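PDB 6GUP: fusarinine C esterase sidJ from Aspergillus fumigatus, which hydrolyses the ester bonds of the siderophore fusarinine C, but not those of triacetylfusarinine C, in fungal iron scavenging. Local coordinates for residues A160-I172 with S247-E259. Sequence-based numbering, arbitrary orientation.
Sequences AIMQAPVSDREAI and SEDDLFSSDLSDE
Pro165 and Phe252 make the tightly packed end of this contact, where the loop leaving strand 159-163 meets the loop 247-257. Pro165 CB sits 3.6 Å from the centroid of the Phe252 ring and only 4° off its normal, a CH-pi contact over the face; Leu251 CB, from the neighbouring residue, lies over the opposite face, so the ring is sandwiched. The sulfur of Met162 approaches obliquely, SD 4.0 Å from Phe252 CZ, a Met-aromatic contact, and Trp302 meets the same ring. A water joins the backbones next to this cluster, accepting from Ser167 N and donating to Phe252 O.

Polar groups take over at the start of helix 168-178. Ser167, its OG anti to the backbone N (chi1 169°), caps the helix by accepting from Glu170 N and donates to Ser253 OG at 2.7 Å. Ser253 OG in turn donates to Asp250 OD1 in a very short bond. Glu170 receives Ser254 with both oxygens: OE2 takes Ser254 OG at 2.7 Å through its syn lone pair, while Ser254 N reaches OE1 at 3.0 Å from above the carboxylate plane.

The solvent side is looser, held chiefly by a salt bridge. Arg169, extended from CG to NE, grips exposed Asp255 end-on, NH2 to OD1 at 2.9 Å and NH1 to OD2 at 3.1 Å, both on the syn side; the planes are nearly parallel but stepped, each bond tilted about 20° from both. NH2 also gives Ser253 OG a weak bond. Asp250 OD2, well out of the guanidinium plane, adds charge attraction alone. Glu170 OE2 and Asp255 OD1 come within 4.2 Å, and Arg169 probably eases, without cancelling, this negative charge. The loop is thus held by Phe252 near central strand 159-163 of the alpha/beta-hydrolase sheet, and by serine bonds and the salt bridge at the first turn of helix 168-178.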
loop_
_atom_site.group_PDB
_atom_site.type_symbol
_atom_site.label_atom_id
_atom_site.label_comp_id
_atom_site.label_asym_id
_atom_site.label_seq_id
_atom_site.Cartn_x
_atom_site.Cartn_y
_atom_site.Cartn_z
ATOM N N ALA A 160 22.567 -0.632 10.380
ATOM C CA ALA A 160 21.187 -0.863 10.797
ATOM C C ALA A 160 20.775 0.148 11.864
ATOM O O ALA A 160 21.491 0.344 12.845
ATOM C CB ALA A 160 21.021 -2.282 11.316
ATOM N N ILE A 161 19.630 0.796 11.652
ATOM C CA ILE A 161 19.097 1.789 12.587
ATOM C C ILE A 161 17.679 1.374 12.985
ATOM O O ILE A 161 16.899 0.931 12.141
ATOM C CB ILE A 161 19.084 3.215 11.975
ATOM C CG1 ILE A 161 20.492 3.631 11.523
ATOM C CG2 ILE A 161 18.550 4.233 12.982
ATOM C CD1 ILE A 161 20.520 4.828 10.595
ATOM N N MET A 162 17.359 1.515 14.272
ATOM C CA MET A 162 16.003 1.294 14.780
ATOM C C MET A 162 15.552 2.535 15.540
ATOM O O MET A 162 16.125 2.877 16.575
ATOM C CB MET A 162 15.955 0.065 15.694
ATOM C CG MET A 162 16.434 -1.217 15.032
ATOM S SD MET A 162 15.860 -2.718 15.858
ATOM C CE MET A 162 16.837 -2.705 17.356
ATOM N N GLN A 163 14.534 3.212 15.013
ATOM C CA GLN A 163 14.012 4.443 15.602
ATOM C C GLN A 163 12.721 4.140 16.357
ATOM O O GLN A 163 11.752 3.661 15.764
ATOM C CB GLN A 163 13.767 5.481 14.505
ATOM C CG GLN A 163 13.389 6.869 15.010
ATOM C CD GLN A 163 11.898 7.049 15.256
ATOM O OE1 GLN A 163 11.067 6.605 14.466
ATOM N NE2 GLN A 163 11.557 7.712 16.353
ATOM N N ALA A 164 12.723 4.428 17.659
ATOM C CA ALA A 164 11.595 4.146 18.552
ATOM C C ALA A 164 11.076 2.695 18.466
ATOM O O ALA A 164 9.886 2.478 18.209
ATOM C CB ALA A 164 10.469 5.147 18.305
ATOM N N PRO A 165 11.970 1.700 18.663
ATOM C CA PRO A 165 11.505 0.311 18.747
ATOM C C PRO A 165 10.774 0.080 20.069
ATOM O O PRO A 165 11.406 -0.019 21.124
ATOM C CB PRO A 165 12.799 -0.506 18.665
ATOM C CG PRO A 165 13.853 0.405 19.177
ATOM C CD PRO A 165 13.436 1.796 18.801
ATOM N N VAL A 166 9.448 0.010 19.991
ATOM C CA VAL A 166 8.575 0.037 21.159
ATOM C C VAL A 166 7.683 -1.203 21.155
ATOM O O VAL A 166 7.172 -1.608 20.109
ATOM C CB VAL A 166 7.729 1.334 21.157
ATOM C CG1 VAL A 166 6.577 1.275 22.154
ATOM C CG2 VAL A 166 8.621 2.534 21.453
ATOM N N SER A 167 7.505 -1.794 22.336
ATOM C CA SER A 167 6.623 -2.946 22.510
ATOM C C SER A 167 5.158 -2.523 22.395
ATOM O O SER A 167 4.692 -1.680 23.165
ATOM C CB SER A 167 6.866 -3.613 23.870
ATOM O OG SER A 167 5.862 -4.570 24.169
ATOM N N ASP A 168 4.452 -3.103 21.424
ATOM C CA ASP A 168 3.003 -2.905 21.283
ATOM C C ASP A 168 2.252 -3.452 22.492
ATOM O O ASP A 168 1.279 -2.848 22.945
ATOM C CB ASP A 168 2.471 -3.580 20.011
ATOM C CG ASP A 168 2.882 -2.857 18.740
ATOM O OD1 ASP A 168 2.775 -1.613 18.684
ATOM O OD2 ASP A 168 3.300 -3.541 17.781
ATOM N N ARG A 169 2.703 -4.600 22.995
ATOM C CA ARG A 169 2.156 -5.195 24.216
ATOM C C ARG A 169 2.209 -4.215 25.390
ATOM O O ARG A 169 1.199 -3.991 26.060
ATOM C CB ARG A 169 2.899 -6.494 24.567
ATOM C CG ARG A 169 2.746 -6.930 26.014
ATOM C CD ARG A 169 3.458 -8.231 26.317
ATOM N NE ARG A 169 3.472 -8.441 27.765
ATOM C CZ ARG A 169 4.468 -8.127 28.599
ATOM N NH1 ARG A 169 4.320 -8.373 29.901
ATOM N NH2 ARG A 169 5.618 -7.606 28.168
ATOM N N GLU A 170 3.390 -3.651 25.635
ATOM C CA GLU A 170 3.570 -2.679 26.722
ATOM C C GLU A 170 2.900 -1.331 26.444
ATOM O O GLU A 170 2.526 -0.630 27.384
ATOM C CB GLU A 170 5.052 -2.488 27.057
ATOM C CG GLU A 170 5.635 -3.655 27.838
ATOM C CD GLU A 170 7.025 -3.383 28.365
ATOM O OE1 GLU A 170 7.862 -2.845 27.610
ATOM O OE2 GLU A 170 7.292 -3.729 29.535
ATOM N N ALA A 171 2.754 -0.970 25.168
ATOM C CA ALA A 171 1.989 0.222 24.786
ATOM C C ALA A 171 0.504 0.091 25.134
ATOM O O ALA A 171 -0.113 1.059 25.579
ATOM C CB ALA A 171 2.161 0.525 23.305
ATOM N N ILE A 172 -0.056 -1.103 24.936
ATOM C CA ILE A 172 -1.452 -1.380 25.297
ATOM C C ILE A 172 -1.644 -1.369 26.821
ATOM O O ILE A 172 -2.637 -0.831 27.311
ATOM C CB ILE A 172 -1.956 -2.704 24.664
ATOM C CG1 ILE A 172 -2.037 -2.546 23.139
ATOM C CG2 ILE A 172 -3.328 -3.085 25.210
ATOM C CD1 ILE A 172 -2.227 -3.837 22.372
ATOM N N SER A 247 5.921 -13.736 21.862
ATOM C CA SER A 247 5.442 -13.843 20.478
ATOM C C SER A 247 6.440 -13.252 19.476
ATOM O O SER A 247 7.445 -12.649 19.864
ATOM C CB SER A 247 4.083 -13.149 20.332
ATOM O OG SER A 247 4.202 -11.737 20.420
ATOM N N GLU A 248 6.144 -13.438 18.190
ATOM C CA GLU A 248 6.966 -12.918 17.087
ATOM C C GLU A 248 7.140 -11.398 17.142
ATOM O O GLU A 248 8.241 -10.887 16.926
ATOM C CB GLU A 248 6.349 -13.323 15.738
ATOM C CG GLU A 248 7.068 -12.787 14.507
ATOM C CD GLU A 248 6.369 -13.151 13.215
ATOM O OE1 GLU A 248 5.249 -12.647 12.987
ATOM O OE2 GLU A 248 6.944 -13.923 12.420
ATOM N N ASP A 249 6.047 -10.690 17.420
ATOM C CA ASP A 249 6.051 -9.225 17.493
ATOM C C ASP A 249 6.784 -8.699 18.722
ATOM O O ASP A 249 7.432 -7.652 18.655
ATOM C CB ASP A 249 4.617 -8.678 17.506
ATOM C CG ASP A 249 3.839 -9.030 16.250
ATOM O OD1 ASP A 249 4.435 -9.046 15.153
ATOM O OD2 ASP A 249 2.621 -9.284 16.361
ATOM N N ASP A 250 6.684 -9.426 19.834
ATOM C CA ASP A 250 7.186 -8.958 21.123
ATOM C C ASP A 250 8.712 -9.106 21.235
ATOM O O ASP A 250 9.225 -9.980 21.939
ATOM C CB ASP A 250 6.452 -9.689 22.260
ATOM C CG ASP A 250 6.673 -9.048 23.618
ATOM O OD1 ASP A 250 6.998 -7.845 23.671
ATOM O OD2 ASP A 250 6.507 -9.750 24.638
ATOM N N LEU A 251 9.418 -8.228 20.525
ATOM C CA LEU A 251 10.883 -8.184 20.523
ATOM C C LEU A 251 11.438 -7.158 21.514
ATOM O O LEU A 251 12.558 -7.321 21.999
ATOM C CB LEU A 251 11.399 -7.853 19.116
ATOM C CG LEU A 251 11.089 -8.868 18.010
ATOM C CD1 LEU A 251 11.337 -8.264 16.636
ATOM C CD2 LEU A 251 11.912 -10.135 18.188
ATOM N N PHE A 252 10.653 -6.120 21.821
ATOM C CA PHE A 252 11.150 -4.931 22.522
ATOM C C PHE A 252 10.545 -4.687 23.914
ATOM O O PHE A 252 10.682 -3.585 24.455
ATOM C CB PHE A 252 10.933 -3.697 21.631
ATOM C CG PHE A 252 11.492 -3.845 20.239
ATOM C CD1 PHE A 252 12.837 -4.150 20.046
ATOM C CD2 PHE A 252 10.680 -3.675 19.117
ATOM C CE1 PHE A 252 13.361 -4.290 18.768
ATOM C CE2 PHE A 252 11.200 -3.813 17.837
ATOM C CZ PHE A 252 12.542 -4.122 17.662
ATOM N N SER A 253 9.902 -5.699 24.505
ATOM C CA SER A 253 9.356 -5.570 25.867
ATOM C C SER A 253 10.472 -5.511 26.912
ATOM O O SER A 253 11.469 -6.226 26.809
ATOM C CB SER A 253 8.387 -6.709 26.205
ATOM O OG SER A 253 7.096 -6.436 25.692
ATOM N N SER A 254 10.281 -4.658 27.914
ATOM C CA SER A 254 11.281 -4.410 28.952
ATOM C C SER A 254 11.476 -5.558 29.947
ATOM O O SER A 254 12.514 -5.620 30.605
ATOM C CB SER A 254 10.943 -3.123 29.713
ATOM O OG SER A 254 9.746 -3.262 30.459
ATOM N N ASP A 255 10.491 -6.454 30.056
ATOM C CA ASP A 255 10.560 -7.589 30.993
ATOM C C ASP A 255 10.992 -8.924 30.351
ATOM O O ASP A 255 10.856 -9.979 30.978
ATOM C CB ASP A 255 9.227 -7.746 31.754
ATOM C CG ASP A 255 8.055 -8.111 30.849
ATOM O OD1 ASP A 255 8.130 -7.873 29.623
ATOM O OD2 ASP A 255 7.044 -8.624 31.373
ATOM N N LEU A 256 11.512 -8.879 29.120
ATOM C CA LEU A 256 12.096 -10.065 28.489
ATOM C C LEU A 256 13.409 -10.414 29.178
ATOM O O LEU A 256 14.173 -9.523 29.552
ATOM C CB LEU A 256 12.352 -9.839 26.994
ATOM C CG LEU A 256 11.153 -9.539 26.090
ATOM C CD1 LEU A 256 11.620 -9.420 24.647
ATOM C CD2 LEU A 256 10.063 -10.595 26.210
ATOM N N SER A 257 13.663 -11.709 29.341
ATOM C CA SER A 257 14.877 -12.189 30.002
ATOM C C SER A 257 16.100 -12.038 29.102
ATOM O O SER A 257 15.977 -11.846 27.889
ATOM C CB SER A 257 14.721 -13.658 30.403
ATOM O OG SER A 257 14.636 -14.495 29.262
ATOM N N ASP A 258 17.279 -12.141 29.713
ATOM C CA ASP A 258 18.548 -12.135 28.975
ATOM C C ASP A 258 18.687 -13.343 28.044
ATOM O O ASP A 258 19.347 -13.246 27.007
ATOM C CB ASP A 258 19.744 -12.073 29.938
ATOM C CG ASP A 258 19.903 -10.709 30.597
ATOM O OD1 ASP A 258 19.766 -9.677 29.906
ATOM O OD2 ASP A 258 20.182 -10.669 31.812
ATOM N N GLU A 259 18.072 -14.468 28.415
ATOM C CA GLU A 259 17.992 -15.636 27.530
ATOM C C GLU A 259 17.229 -15.295 26.247
ATOM O O GLU A 259 17.674 -15.633 25.152
ATOM C CB GLU A 259 17.319 -16.829 28.226
ATOM C CG GLU A 259 17.696 -18.177 27.620
ATOM C CD GLU A 259 16.560 -19.185 27.637
ATOM O OE1 GLU A 259 15.954 -19.391 28.710
ATOM O OE2 GLU A 259 16.278 -19.779 26.573
HETATM O O HOH W 1 9.420 -1.178 24.529
#